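Side-chain contacts in amphiphysin (PDB 1URU), which probably senses and binds curved membranes during endocytosis through its coiled-coil BAR domain: residues A[37-40]-A[41-45]; A[116-119]-A[120-124]. All coordinates share one frame; numbering follows the deposited sequence.

Contact 1 (A[37-40]-A[41-45]); sequences EIFD and DHLNN
Ile38 and His42, one helical turn apart, run side by side and point the same way. The branch methyl CG2 of Ile38 lies 3.5 Å from NE2 of His42, while CD2 of that ring comes 3.0 Å from Ile38 O. The imidazole is turned so that its edge, in the ring plane, meets CA of Phe39. With CG beside its own backbone N (chi1 -74°), His42 is folded back over the preceding turn.

The second pair is apolar. The first torsion of Phe39 (chi1 -177°) sets CG opposite the backbone N, so the ring reaches along the helix toward Leu43, and its CE2 approaches the branch carbon CG of Leu43 at 3.7 Å. Both leucine methyls also lie close to that same CE2, so a branched side chain suits this place.

Beneath the side chains, i to i+4 bonds fix the spacing: His42 N to Ile38 O is 3.1 Å, and Leu43 N to Phe39 O, in the carbonyl plane, is 3.0 Å. Farther out, Arg138 makes a cation-pi contact with the Phe39 ring, and His190 meets it edge-to-face. The carboxylate of Asp41 forms a salt bridge with Arg33, just before the helix begins.

Ile38 and His42 thus lean on helix 172-239, Leu43 on helix 92-156 and the buried Phe39 on both, as in the antiparallel coiled-coil bundle of BAR domains.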
loop_
_atom_site.group_PDB
_atom_site.type_symbol
_atom_site.label_atom_id
_atom_site.label_comp_id
_atom_site.label_asym_id
_atom_site.label_seq_id
_atom_site.Cartn_x
_atom_site.Cartn_y
_atom_site.Cartn_z
ATOM N N GLU A 37 -30.694 -35.773 6.386
ATOM C CA GLU A 37 -30.549 -34.589 7.228
ATOM C C GLU A 37 -29.075 -34.384 7.559
ATOM O O GLU A 37 -28.599 -33.261 7.593
ATOM C CB GLU A 37 -31.406 -34.708 8.499
ATOM C CG GLU A 37 -32.928 -34.704 8.251
ATOM C CD GLU A 37 -33.751 -34.781 9.533
ATOM O OE1 GLU A 37 -33.364 -35.516 10.474
ATOM O OE2 GLU A 37 -34.794 -34.093 9.619
ATOM N N ILE A 38 -28.345 -35.474 7.766
ATOM C CA ILE A 38 -26.885 -35.416 7.913
ATOM C C ILE A 38 -26.240 -34.834 6.661
ATOM O O ILE A 38 -25.290 -34.084 6.758
ATOM C CB ILE A 38 -26.304 -36.846 8.210
ATOM C CG1 ILE A 38 -26.454 -37.187 9.688
ATOM C CG2 ILE A 38 -24.841 -36.996 7.782
ATOM C CD1 ILE A 38 -26.738 -38.649 9.947
ATOM N N PHE A 39 -26.733 -35.216 5.486
ATOM C CA PHE A 39 -26.151 -34.764 4.226
ATOM C C PHE A 39 -26.340 -33.264 4.119
ATOM O O PHE A 39 -25.427 -32.554 3.722
ATOM C CB PHE A 39 -26.833 -35.453 3.040
ATOM C CG PHE A 39 -26.249 -35.097 1.703
ATOM C CD1 PHE A 39 -25.310 -35.917 1.105
ATOM C CD2 PHE A 39 -26.664 -33.956 1.029
ATOM C CE1 PHE A 39 -24.772 -35.596 -0.132
ATOM C CE2 PHE A 39 -26.130 -33.622 -0.216
ATOM C CZ PHE A 39 -25.178 -34.440 -0.790
ATOM N N ASP A 40 -27.541 -32.800 4.473
ATOM C CA ASP A 40 -27.886 -31.392 4.433
ATOM C C ASP A 40 -26.960 -30.586 5.296
ATOM O O ASP A 40 -26.556 -29.516 4.911
ATOM C CB ASP A 40 -29.305 -31.177 4.939
ATOM C CG ASP A 40 -30.303 -31.067 3.819
ATOM O OD1 ASP A 40 -30.714 -29.910 3.532
ATOM O OD2 ASP A 40 -30.718 -32.058 3.172
ATOM N N ASP A 41 -26.657 -31.092 6.485
ATOM C CA ASP A 41 -25.766 -30.404 7.401
ATOM C C ASP A 41 -24.383 -30.298 6.794
ATOM O O ASP A 41 -23.727 -29.272 6.949
ATOM C CB ASP A 41 -25.701 -31.107 8.756
ATOM C CG ASP A 41 -26.933 -30.853 9.616
ATOM O OD1 ASP A 41 -27.824 -30.094 9.202
ATOM O OD2 ASP A 41 -27.116 -31.399 10.720
ATOM N N HIS A 42 -23.950 -31.350 6.105
ATOM C CA HIS A 42 -22.680 -31.338 5.376
ATOM C C HIS A 42 -22.661 -30.274 4.287
ATOM O O HIS A 42 -21.629 -29.657 4.032
ATOM C CB HIS A 42 -22.410 -32.677 4.709
ATOM C CG HIS A 42 -21.992 -33.759 5.648
ATOM N ND1 HIS A 42 -20.836 -33.694 6.389
ATOM C CD2 HIS A 42 -22.571 -34.942 5.952
ATOM C CE1 HIS A 42 -20.719 -34.796 7.111
ATOM N NE2 HIS A 42 -21.760 -35.570 6.864
ATOM N N LEU A 43 -23.807 -30.087 3.643
ATOM C CA LEU A 43 -23.981 -29.030 2.660
ATOM C C LEU A 43 -23.854 -27.640 3.245
ATOM O O LEU A 43 -23.274 -26.786 2.608
ATOM C CB LEU A 43 -25.362 -29.132 2.005
ATOM C CG LEU A 43 -25.584 -30.205 0.952
ATOM C CD1 LEU A 43 -26.876 -29.887 0.205
ATOM C CD2 LEU A 43 -24.422 -30.285 -0.018
ATOM N N ASN A 44 -24.426 -27.398 4.428
ATOM C CA ASN A 44 -24.394 -26.069 5.021
ATOM C C ASN A 44 -22.981 -25.721 5.341
ATOM O O ASN A 44 -22.574 -24.587 5.161
ATOM C CB ASN A 44 -25.231 -25.972 6.286
ATOM C CG ASN A 44 -26.716 -26.042 6.005
ATOM O OD1 ASN A 44 -27.155 -26.195 4.853
ATOM N ND2 ASN A 44 -27.508 -25.962 7.069
ATOM N N ASN A 45 -22.240 -26.720 5.798
ATOM C CA ASN A 45 -20.842 -26.577 6.171
ATOM C C ASN A 45 -19.963 -26.305 4.974
ATOM O O ASN A 45 -18.960 -25.657 5.104
ATOM C CB ASN A 45 -20.336 -27.861 6.831
ATOM C CG ASN A 45 -20.824 -28.035 8.254
ATOM O OD1 ASN A 45 -21.461 -27.144 8.834
ATOM N ND2 ASN A 45 -20.540 -29.208 8.826
#

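Contact 2 (A[116-119]-A[120-124]); sequences QVLI and PLNTY
Leu118 extends its CG trans to the backbone N (chi1 172°), while Asn122 turns its CG back beside its own N (chi1 -73°), and the two side chains meet one turn apart. The amide nitrogen ND2 of Asn122 rests 3.4 Å from the branch carbon CG of Leu118, and OD1 lies 3.7 Å from its methyl CD1. This is van der Waals contact: the polar partner of the amide is Gln57 of helix 35-84, whose NE2 donates to OD1. Asparagine suits the place because its short arm can lie against a leucine and still offer an acceptor to the neighbouring helix. With alanine in its place, the Gln57 amide would probably lose its acceptor and Leu118 its cover on this side.

Pro120 sets the backbone. Its nitrogen carries no hydrogen, so the bond to Gln116 O is missing; the ring carbon CD sits 3.2 Å from that oxygen instead, and the helix is kinked here. In the next step Leu121 N stands 3.7 Å from Val117 O and makes only a weak bond to Leu118 O (2.9 Å), while Asn122 N reaches that oxygen at 3.0 Å in the regular i to i+4 fashion.

Ile119 O is gripped twice, by Thr123 N at 2.9 Å and by the hydroxyl OG1 of Thr123 at 3.2 Å, the latter from 41° above the carbonyl plane. Val117 and Leu121 pack on Phe60 and Leu56. The chemistry thus implies a proline kink that costs two i to i+4 bonds, the second replaced by a weak i to i+3 bond; the carbonyls of Leu118 and Ile119, just before the proline, each take two donors, one of those at Leu118 O weak, so the helix continues through the kink.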
loop_
_atom_site.group_PDB
_atom_site.type_symbol
_atom_site.label_atom_id
_atom_site.label_comp_id
_atom_site.label_asym_id
_atom_site.label_seq_id
_atom_site.Cartn_x
_atom_site.Cartn_y
_atom_site.Cartn_z
ATOM N N GLN A 116 4.173 -18.070 -2.916
ATOM C CA GLN A 116 4.096 -19.013 -1.793
ATOM C C GLN A 116 2.736 -18.968 -1.059
ATOM O O GLN A 116 2.194 -20.009 -0.748
ATOM C CB GLN A 116 5.251 -18.785 -0.801
ATOM C CG GLN A 116 6.567 -19.475 -1.160
ATOM C CD GLN A 116 7.254 -18.877 -2.402
ATOM O OE1 GLN A 116 7.686 -17.723 -2.399
ATOM N NE2 GLN A 116 7.340 -19.668 -3.466
ATOM N N VAL A 117 2.176 -17.780 -0.814
ATOM C CA VAL A 117 0.937 -17.664 -0.037
ATOM C C VAL A 117 -0.273 -17.823 -0.915
ATOM O O VAL A 117 -1.225 -18.503 -0.540
ATOM C CB VAL A 117 0.748 -16.298 0.670
ATOM C CG1 VAL A 117 -0.456 -16.366 1.600
ATOM C CG2 VAL A 117 1.963 -15.880 1.455
ATOM N N LEU A 118 -0.235 -17.176 -2.079
ATOM C CA LEU A 118 -1.410 -17.028 -2.931
ATOM C C LEU A 118 -1.793 -18.305 -3.623
ATOM O O LEU A 118 -2.970 -18.623 -3.631
ATOM C CB LEU A 118 -1.215 -15.934 -3.986
ATOM C CG LEU A 118 -2.310 -15.838 -5.057
ATOM C CD1 LEU A 118 -3.628 -15.372 -4.458
ATOM C CD2 LEU A 118 -1.894 -14.904 -6.154
ATOM N N ILE A 119 -0.827 -19.015 -4.221
ATOM C CA ILE A 119 -1.137 -20.182 -5.066
ATOM C C ILE A 119 -1.843 -21.314 -4.289
ATOM O O ILE A 119 -2.830 -21.855 -4.782
ATOM C CB ILE A 119 0.119 -20.725 -5.835
ATOM C CG1 ILE A 119 0.284 -20.042 -7.188
ATOM C CG2 ILE A 119 0.000 -22.208 -6.138
ATOM C CD1 ILE A 119 1.073 -18.816 -7.125
ATOM N N PRO A 120 -1.351 -21.723 -3.117
ATOM C CA PRO A 120 -2.122 -22.655 -2.300
ATOM C C PRO A 120 -3.528 -22.158 -2.036
ATOM O O PRO A 120 -4.429 -22.983 -1.928
ATOM C CB PRO A 120 -1.304 -22.744 -1.000
ATOM C CG PRO A 120 0.045 -22.534 -1.436
ATOM C CD PRO A 120 -0.037 -21.449 -2.504
ATOM N N LEU A 121 -3.720 -20.843 -1.923
ATOM C CA LEU A 121 -5.056 -20.298 -1.629
ATOM C C LEU A 121 -5.984 -20.459 -2.811
ATOM O O LEU A 121 -7.157 -20.782 -2.633
ATOM C CB LEU A 121 -4.974 -18.837 -1.216
ATOM C CG LEU A 121 -6.254 -18.079 -0.840
ATOM C CD1 LEU A 121 -7.116 -18.811 0.188
ATOM C CD2 LEU A 121 -5.882 -16.655 -0.364
ATOM N N ASN A 122 -5.429 -20.246 -4.007
ATOM C CA ASN A 122 -6.162 -20.365 -5.269
ATOM C C ASN A 122 -6.463 -21.826 -5.556
ATOM O O ASN A 122 -7.504 -22.127 -6.123
ATOM C CB ASN A 122 -5.379 -19.755 -6.453
ATOM C CG ASN A 122 -5.354 -18.220 -6.442
ATOM O OD1 ASN A 122 -6.216 -17.556 -5.878
ATOM N ND2 ASN A 122 -4.348 -17.663 -7.080
ATOM N N THR A 123 -5.564 -22.719 -5.136
ATOM C CA THR A 123 -5.738 -24.167 -5.324
ATOM C C THR A 123 -6.801 -24.776 -4.385
ATOM O O THR A 123 -7.619 -25.593 -4.794
ATOM C CB THR A 123 -4.392 -24.874 -5.128
ATOM O OG1 THR A 123 -3.539 -24.592 -6.236
ATOM C CG2 THR A 123 -4.529 -26.364 -5.179
ATOM N N TYR A 124 -6.765 -24.365 -3.130
ATOM C CA TYR A 124 -7.708 -24.811 -2.128
ATOM C C TYR A 124 -9.066 -24.246 -2.458
ATOM O O TYR A 124 -10.084 -24.925 -2.338
ATOM C CB TYR A 124 -7.250 -24.345 -0.748
ATOM C CG TYR A 124 -8.271 -24.428 0.362
ATOM C CD1 TYR A 124 -8.530 -25.638 1.032
ATOM C CD2 TYR A 124 -8.959 -23.289 0.770
ATOM C CE1 TYR A 124 -9.479 -25.697 2.070
ATOM C CE2 TYR A 124 -9.885 -23.332 1.790
ATOM C CZ TYR A 124 -10.142 -24.521 2.451
ATOM O OH TYR A 124 -11.056 -24.494 3.490
#

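How the contacts relate
From the N terminus the chain enters helix 35-84, whose first turns hold contact 1, and returns as helix 92-156, whose middle holds contact 2. Each lies within one continuous helix, so neither closes a loop; they stand in series, without nesting or crossing. Their centres are 26 Å apart, with nearest atoms about 8 Å apart. The neighbours they touch show the topology: Leu43 meets Val135 while Leu118 meets Asn61, so these two helices run antiparallel. Both contacts also face helix 172-239, Ile38 at His190 and Leu121 at Phe203. The two local contacts therefore mark separate levels of one three-helix bundle.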